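Local coordinates for conjugal transfer protein (PDB 5WIP) that probably serves as the periplasmic domain of a VirB8-like inner-membrane component of the type IV secretion machinery that transfers plasmid DNA during conjugation, at residues Thr35-His40 with Gly57-Pro62; Arg41-Phe46 with Thr88-Asn93. One frame throughout, in Å; residues are numbered along the deposited sequence.

Contact 1 (Thr35-His40 with Gly57-Pro62). With XXO (2-(furan-2-yl)pyridine-4-carboxylic acid), chain E.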
# COMPACT_ATOMS: atom_id res chain seq x y z
N THR A 35 -2.34 3.67 6.50
CA THR A 35 -3.54 2.85 6.36
C THR A 35 -3.31 1.44 6.91
O THR A 35 -4.22 0.84 7.48
CB THR A 35 -3.97 2.79 4.89
OG1 THR A 35 -2.93 2.18 4.11
CG2 THR A 35 -4.24 4.19 4.36
N GLN A 36 -2.10 0.91 6.73
CA GLN A 36 -1.78 -0.39 7.32
C GLN A 36 -1.89 -0.35 8.84
O GLN A 36 -2.39 -1.29 9.46
CB GLN A 36 -0.37 -0.83 6.90
CG GLN A 36 -0.30 -1.39 5.49
CD GLN A 36 -1.11 -2.66 5.34
OE1 GLN A 36 -2.12 -2.69 4.62
NE2 GLN A 36 -0.68 -3.72 6.01
N TYR A 37 -1.43 0.75 9.45
CA TYR A 37 -1.53 0.89 10.90
C TYR A 37 -2.98 0.90 11.35
O TYR A 37 -3.36 0.22 12.31
CB TYR A 37 -0.80 2.16 11.34
CG TYR A 37 -0.67 2.32 12.84
CD1 TYR A 37 -1.66 2.95 13.58
CD2 TYR A 37 0.45 1.84 13.51
CE1 TYR A 37 -1.54 3.10 14.95
CE2 TYR A 37 0.58 1.99 14.87
CZ TYR A 37 -0.42 2.62 15.59
OH TYR A 37 -0.29 2.76 16.95
N VAL A 38 -3.82 1.68 10.66
CA VAL A 38 -5.22 1.79 11.06
C VAL A 38 -5.94 0.46 10.89
O VAL A 38 -6.81 0.10 11.69
CB VAL A 38 -5.92 2.91 10.25
CG1 VAL A 38 -7.43 2.84 10.45
CG2 VAL A 38 -5.38 4.27 10.66
N ILE A 39 -5.59 -0.30 9.85
CA ILE A 39 -6.24 -1.59 9.62
C ILE A 39 -5.83 -2.59 10.69
O ILE A 39 -6.67 -3.31 11.24
CB ILE A 39 -5.93 -2.11 8.21
CG1 ILE A 39 -6.55 -1.19 7.15
CG2 ILE A 39 -6.42 -3.54 8.05
CD1 ILE A 39 -6.22 -1.58 5.73
N HIS A 40 -4.53 -2.64 11.01
CA HIS A 40 -4.06 -3.56 12.04
C HIS A 40 -4.66 -3.23 13.40
O HIS A 40 -5.02 -4.13 14.17
CB HIS A 40 -2.54 -3.54 12.11
CG HIS A 40 -1.87 -4.35 11.05
ND1 HIS A 40 -1.86 -5.73 11.05
CD2 HIS A 40 -1.17 -3.97 9.95
CE1 HIS A 40 -1.20 -6.16 9.99
NE2 HIS A 40 -0.76 -5.12 9.31
N GLY A 57 2.49 -2.73 17.80
CA GLY A 57 3.55 -2.44 18.75
C GLY A 57 4.83 -2.00 18.07
O GLY A 57 5.51 -1.07 18.53
N LEU A 58 5.19 -2.65 16.96
CA LEU A 58 6.41 -2.28 16.25
C LEU A 58 6.27 -0.90 15.60
O LEU A 58 7.22 -0.11 15.60
CB LEU A 58 6.74 -3.33 15.19
CG LEU A 58 7.16 -4.71 15.68
CD1 LEU A 58 7.41 -5.65 14.51
CD2 LEU A 58 8.39 -4.61 16.57
N MET A 59 5.08 -0.54 15.19
CA MET A 59 4.86 0.64 14.44
C MET A 59 4.46 1.81 15.28
O MET A 59 3.95 2.73 14.83
CB MET A 59 3.88 0.38 13.34
CG MET A 59 4.10 -0.88 12.59
SD MET A 59 3.27 -1.04 11.05
CE MET A 59 1.63 -1.02 11.53
N SER A 60 4.71 1.72 16.54
CA SER A 60 4.29 2.74 17.48
C SER A 60 5.44 3.07 18.42
O SER A 60 6.29 2.22 18.71
CB SER A 60 3.07 2.30 18.31
OG SER A 60 2.02 1.83 17.47
N THR A 61 5.47 4.32 18.88
CA THR A 61 6.40 4.69 19.93
C THR A 61 5.98 4.04 21.24
O THR A 61 4.83 3.63 21.40
CB THR A 61 6.46 6.21 20.09
OG1 THR A 61 5.19 6.69 20.56
CG2 THR A 61 6.78 6.87 18.76
N PRO A 62 6.90 3.91 22.20
CA PRO A 62 6.53 3.30 23.48
C PRO A 62 5.26 3.87 24.09
O PRO A 62 4.42 3.11 24.59
CB PRO A 62 7.76 3.57 24.36
CG PRO A 62 8.89 3.63 23.39
CD PRO A 62 8.33 4.27 22.14
CAA XXO E . -7.29 -4.67 17.54
CAC XXO E . -5.26 -5.24 16.90
CAD XXO E . -5.97 -6.38 16.89
CAE XXO E . -7.35 -6.12 17.30
CAF XXO E . -8.44 -3.78 18.00
CAH XXO E . -9.11 -1.85 19.26
CAI XXO E . -10.54 -2.15 18.84
CAJ XXO E . -10.79 -3.16 18.09
CAK XXO E . -9.67 -4.04 17.63
CAL XXO E . -12.22 -3.46 17.66
NAG XXO E . -8.15 -2.61 18.87
OAB XXO E . -6.01 -4.27 17.28
OAM XXO E . -12.77 -2.77 16.76
OAN XXO E . -12.86 -4.40 18.21
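The ring of Tyr37 meets Met59 and Ser60 at its edge: Met59 CB lies in its plane at 3.7 Å from Tyr37 CD2, and Ser60 OG sits beside the hydroxyl end. Tyr156 of strand 151-160 forms a separate edge-to-face pair with the same ring. With CG anti to the backbone N (chi1 -172°), the phenol reaches from helix 27-42 to the turn that ends helix 49-58. There Tyr37 OH donates to Ser60 OG at 2.5 Å, and Ser60 OG is also bonded to Val56 O, so the serine links the phenol to the last turn of helix 49-58. Tyr37 OH is hydrogen-bonded to Arg41 NH1 as well. The Met59 and Tyr37 side chains run antiparallel, side by side; a bend at chi3 (-64°) brings Met59 CE to 3.7 Å from Tyr37 CA and within 4.4 Å of His40 CD2, while His40 ND1 is held by Asp52. A phenylalanine in place of Tyr37 would probably keep the packing on Met59 but leave Ser60 OG and Arg41 NH1 without their phenol partner. Backbone bonds from Met59 and Thr61 to Val153 tie the turn to the sheet, a buried helix-to-turn junction within the NTF2-like alpha+beta fold of VirB8 domains.

Contact 2 (Arg41-Phe46 with Thr88-Asn93); sequences RESYDF and TRVKIN. With XXO (2-(furan-2-yl)pyridine-4-carboxylic acid), chain E.
Tyr44 and Thr88 form a single antiparallel hydrogen-bonded pair, Tyr44 N giving its proton to Thr88 O at 2.8 Å and Thr88 N returning one to Tyr44 O at 3.1 Å. Both bonds bend little (162° at each hydrogen), and the second acceptor is shared with Thr87 OG1. One residue earlier, where helix 27-42 gives way to extended chain, Ser43 CA adds a CH-O contact to the same Thr88 carbonyl. Ser43 OG lies beside its own backbone N (chi1 -51°), a position from which it meets Ile39 O and lies 3.2 Å from Val90 CG2. A water gives a proton to Ser43 OG and accepts one from Val90 N at 2.8 Å, bridging helix end and strand beyond the direct backbone pair. Val90 CG2 also packs against Glu42 CB, 3.6 Å away, whereas the bent carboxylate chain of Glu42 turns off the strand and its OE2 pairs with Tyr156 OH. Thr88 CG2, anti to the backbone N, lies 3.8 Å from both Glu42 O and carboxylate oxygen OAM of the bound 2-(furan-2-yl)pyridine-4-carboxylic acid. The Tyr44 ring, with its OH bound to Gly83 O, has the ligand's furan at its edge, although the furan's exact placement is uncertain. The pyridine nitrogen NAG lies near Arg41 O; a hydrogen bond to the ligand comes from Tyr68 OH. The arrangement is that of a helix exit paired onto strand 86-98, one of the two edge strands of the antiparallel sheet within this chain, and it forms one wall of the small-molecule site in this VirB8-like domain.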
# COMPACT_ATOMS: atom_id res chain seq x y z
N ARG A 41 -4.77 -1.94 13.72
CA ARG A 41 -5.18 -1.52 15.06
C ARG A 41 -6.69 -1.44 15.24
O ARG A 41 -7.18 -1.60 16.36
CB ARG A 41 -4.55 -0.16 15.40
CG ARG A 41 -5.07 0.44 16.70
CD ARG A 41 -4.10 1.44 17.29
NE ARG A 41 -4.63 2.05 18.50
CZ ARG A 41 -3.90 2.75 19.37
NH1 ARG A 41 -2.60 2.92 19.15
NH2 ARG A 41 -4.47 3.27 20.45
N GLU A 42 -7.44 -1.18 14.17
CA GLU A 42 -8.88 -1.00 14.28
C GLU A 42 -9.69 -2.22 13.86
O GLU A 42 -10.89 -2.28 14.14
CB GLU A 42 -9.32 0.22 13.45
CG GLU A 42 -8.74 1.53 13.95
CD GLU A 42 -9.03 1.76 15.42
OE1 GLU A 42 -10.07 1.27 15.91
OE2 GLU A 42 -8.22 2.44 16.09
N SER A 43 -9.07 -3.20 13.20
CA SER A 43 -9.76 -4.44 12.91
C SER A 43 -9.65 -5.39 14.10
O SER A 43 -8.83 -5.20 15.01
CB SER A 43 -9.17 -5.11 11.67
OG SER A 43 -9.11 -4.21 10.57
N TYR A 44 -10.50 -6.41 14.10
CA TYR A 44 -10.38 -7.50 15.08
C TYR A 44 -10.69 -8.82 14.39
O TYR A 44 -11.84 -9.07 14.01
CB TYR A 44 -11.30 -7.30 16.28
CG TYR A 44 -11.14 -8.42 17.29
CD1 TYR A 44 -10.10 -8.40 18.21
CD2 TYR A 44 -12.00 -9.51 17.30
CE1 TYR A 44 -9.94 -9.42 19.12
CE2 TYR A 44 -11.84 -10.54 18.21
CZ TYR A 44 -10.81 -10.49 19.12
OH TYR A 44 -10.65 -11.51 20.03
N ASP A 45 -9.67 -9.65 14.24
CA ASP A 45 -9.82 -11.02 13.75
C ASP A 45 -9.01 -11.93 14.66
O ASP A 45 -7.78 -11.80 14.73
CB ASP A 45 -9.36 -11.15 12.29
CG ASP A 45 -9.75 -12.47 11.67
OD1 ASP A 45 -10.55 -13.21 12.28
OD2 ASP A 45 -9.27 -12.77 10.56
N PHE A 46 -9.70 -12.83 15.36
CA PHE A 46 -9.00 -13.70 16.31
C PHE A 46 -7.89 -14.49 15.62
O PHE A 46 -6.79 -14.63 16.17
CB PHE A 46 -10.00 -14.64 16.98
CG PHE A 46 -9.37 -15.55 18.00
CD1 PHE A 46 -9.04 -15.07 19.26
CD2 PHE A 46 -9.11 -16.88 17.70
CE1 PHE A 46 -8.46 -15.90 20.20
CE2 PHE A 46 -8.54 -17.71 18.64
CZ PHE A 46 -8.21 -17.23 19.89
N THR A 88 -14.39 -7.52 13.37
CA THR A 88 -14.57 -6.15 12.88
C THR A 88 -13.54 -5.87 11.80
O THR A 88 -12.34 -6.01 12.04
CB THR A 88 -14.44 -5.13 14.02
OG1 THR A 88 -15.58 -5.23 14.89
CG2 THR A 88 -14.34 -3.72 13.47
N ARG A 89 -14.01 -5.48 10.62
CA ARG A 89 -13.15 -5.17 9.49
C ARG A 89 -13.18 -3.67 9.21
O ARG A 89 -14.16 -2.99 9.50
CB ARG A 89 -13.57 -5.94 8.24
CG ARG A 89 -14.97 -5.61 7.73
CD ARG A 89 -15.31 -6.42 6.49
NE ARG A 89 -16.57 -6.00 5.88
CZ ARG A 89 -17.74 -6.59 6.11
NH1 ARG A 89 -17.82 -7.62 6.94
NH2 ARG A 89 -18.83 -6.14 5.51
N VAL A 90 -12.09 -3.17 8.64
CA VAL A 90 -11.91 -1.75 8.40
C VAL A 90 -12.03 -1.46 6.91
O VAL A 90 -11.72 -2.30 6.06
CB VAL A 90 -10.55 -1.25 8.95
CG1 VAL A 90 -10.31 0.20 8.53
CG2 VAL A 90 -10.51 -1.39 10.46
N LYS A 91 -12.49 -0.25 6.60
CA LYS A 91 -12.58 0.24 5.23
C LYS A 91 -12.08 1.68 5.21
O LYS A 91 -12.70 2.56 5.83
CB LYS A 91 -14.02 0.16 4.70
CG LYS A 91 -14.20 0.71 3.29
CD LYS A 91 -13.39 -0.07 2.27
CE LYS A 91 -13.64 0.44 0.86
NZ LYS A 91 -13.38 1.90 0.75
N ILE A 92 -10.98 1.92 4.52
CA ILE A 92 -10.40 3.26 4.43
C ILE A 92 -11.19 4.07 3.41
O ILE A 92 -11.41 3.62 2.28
CB ILE A 92 -8.91 3.19 4.06
CG1 ILE A 92 -8.15 2.36 5.11
CG2 ILE A 92 -8.32 4.59 3.96
CD1 ILE A 92 -8.14 3.00 6.48
N ASN A 93 -11.61 5.27 3.80
CA ASN A 93 -12.39 6.15 2.94
C ASN A 93 -11.54 7.24 2.29
O ASN A 93 -11.65 7.47 1.09
CB ASN A 93 -13.54 6.77 3.73
CG ASN A 93 -14.51 5.73 4.28
OD1 ASN A 93 -14.78 5.68 5.48
ND2 ASN A 93 -15.03 4.89 3.39
CAA XXO E . -7.29 -4.67 17.54
CAC XXO E . -5.26 -5.24 16.90
CAD XXO E . -5.97 -6.38 16.89
CAE XXO E . -7.35 -6.12 17.30
CAF XXO E . -8.44 -3.78 18.00
CAH XXO E . -9.11 -1.85 19.26
CAI XXO E . -10.54 -2.15 18.84
CAJ XXO E . -10.79 -3.16 18.09
CAK XXO E . -9.67 -4.04 17.63
CAL XXO E . -12.22 -3.46 17.66
NAG XXO E . -8.15 -2.61 18.87
OAB XXO E . -6.01 -4.27 17.28
OAM XXO E . -12.77 -2.77 16.76
OAN XXO E . -12.86 -4.40 18.21
O HOH W 1 -10.18 -5.13 8.26

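The two contacts show how one helix can join several parts of a fold. Their centres are 13 Å apart, and both draw on helix 27-42: contact 1 uses residues 35-40, and contact 2 takes over directly at residue 41. Along the chain the segments alternate, 35-40, 41-46, 57-62 and 88-93. The helix packs on the end of helix 49-58, while the residues just past its C-terminal end pair with strand 86-98 of the four-stranded antiparallel sheet. Apolar packing connects the contacts, with Val38 CG1 4.0 Å from Ile92 CD1 and Ile39 CG1 resting near Val90 CG1. Contact 1 reaches the ligand at the His40 carbonyl and contact 2 through residues 41-44 and Thr88, consistent with a site between helices and sheet edge.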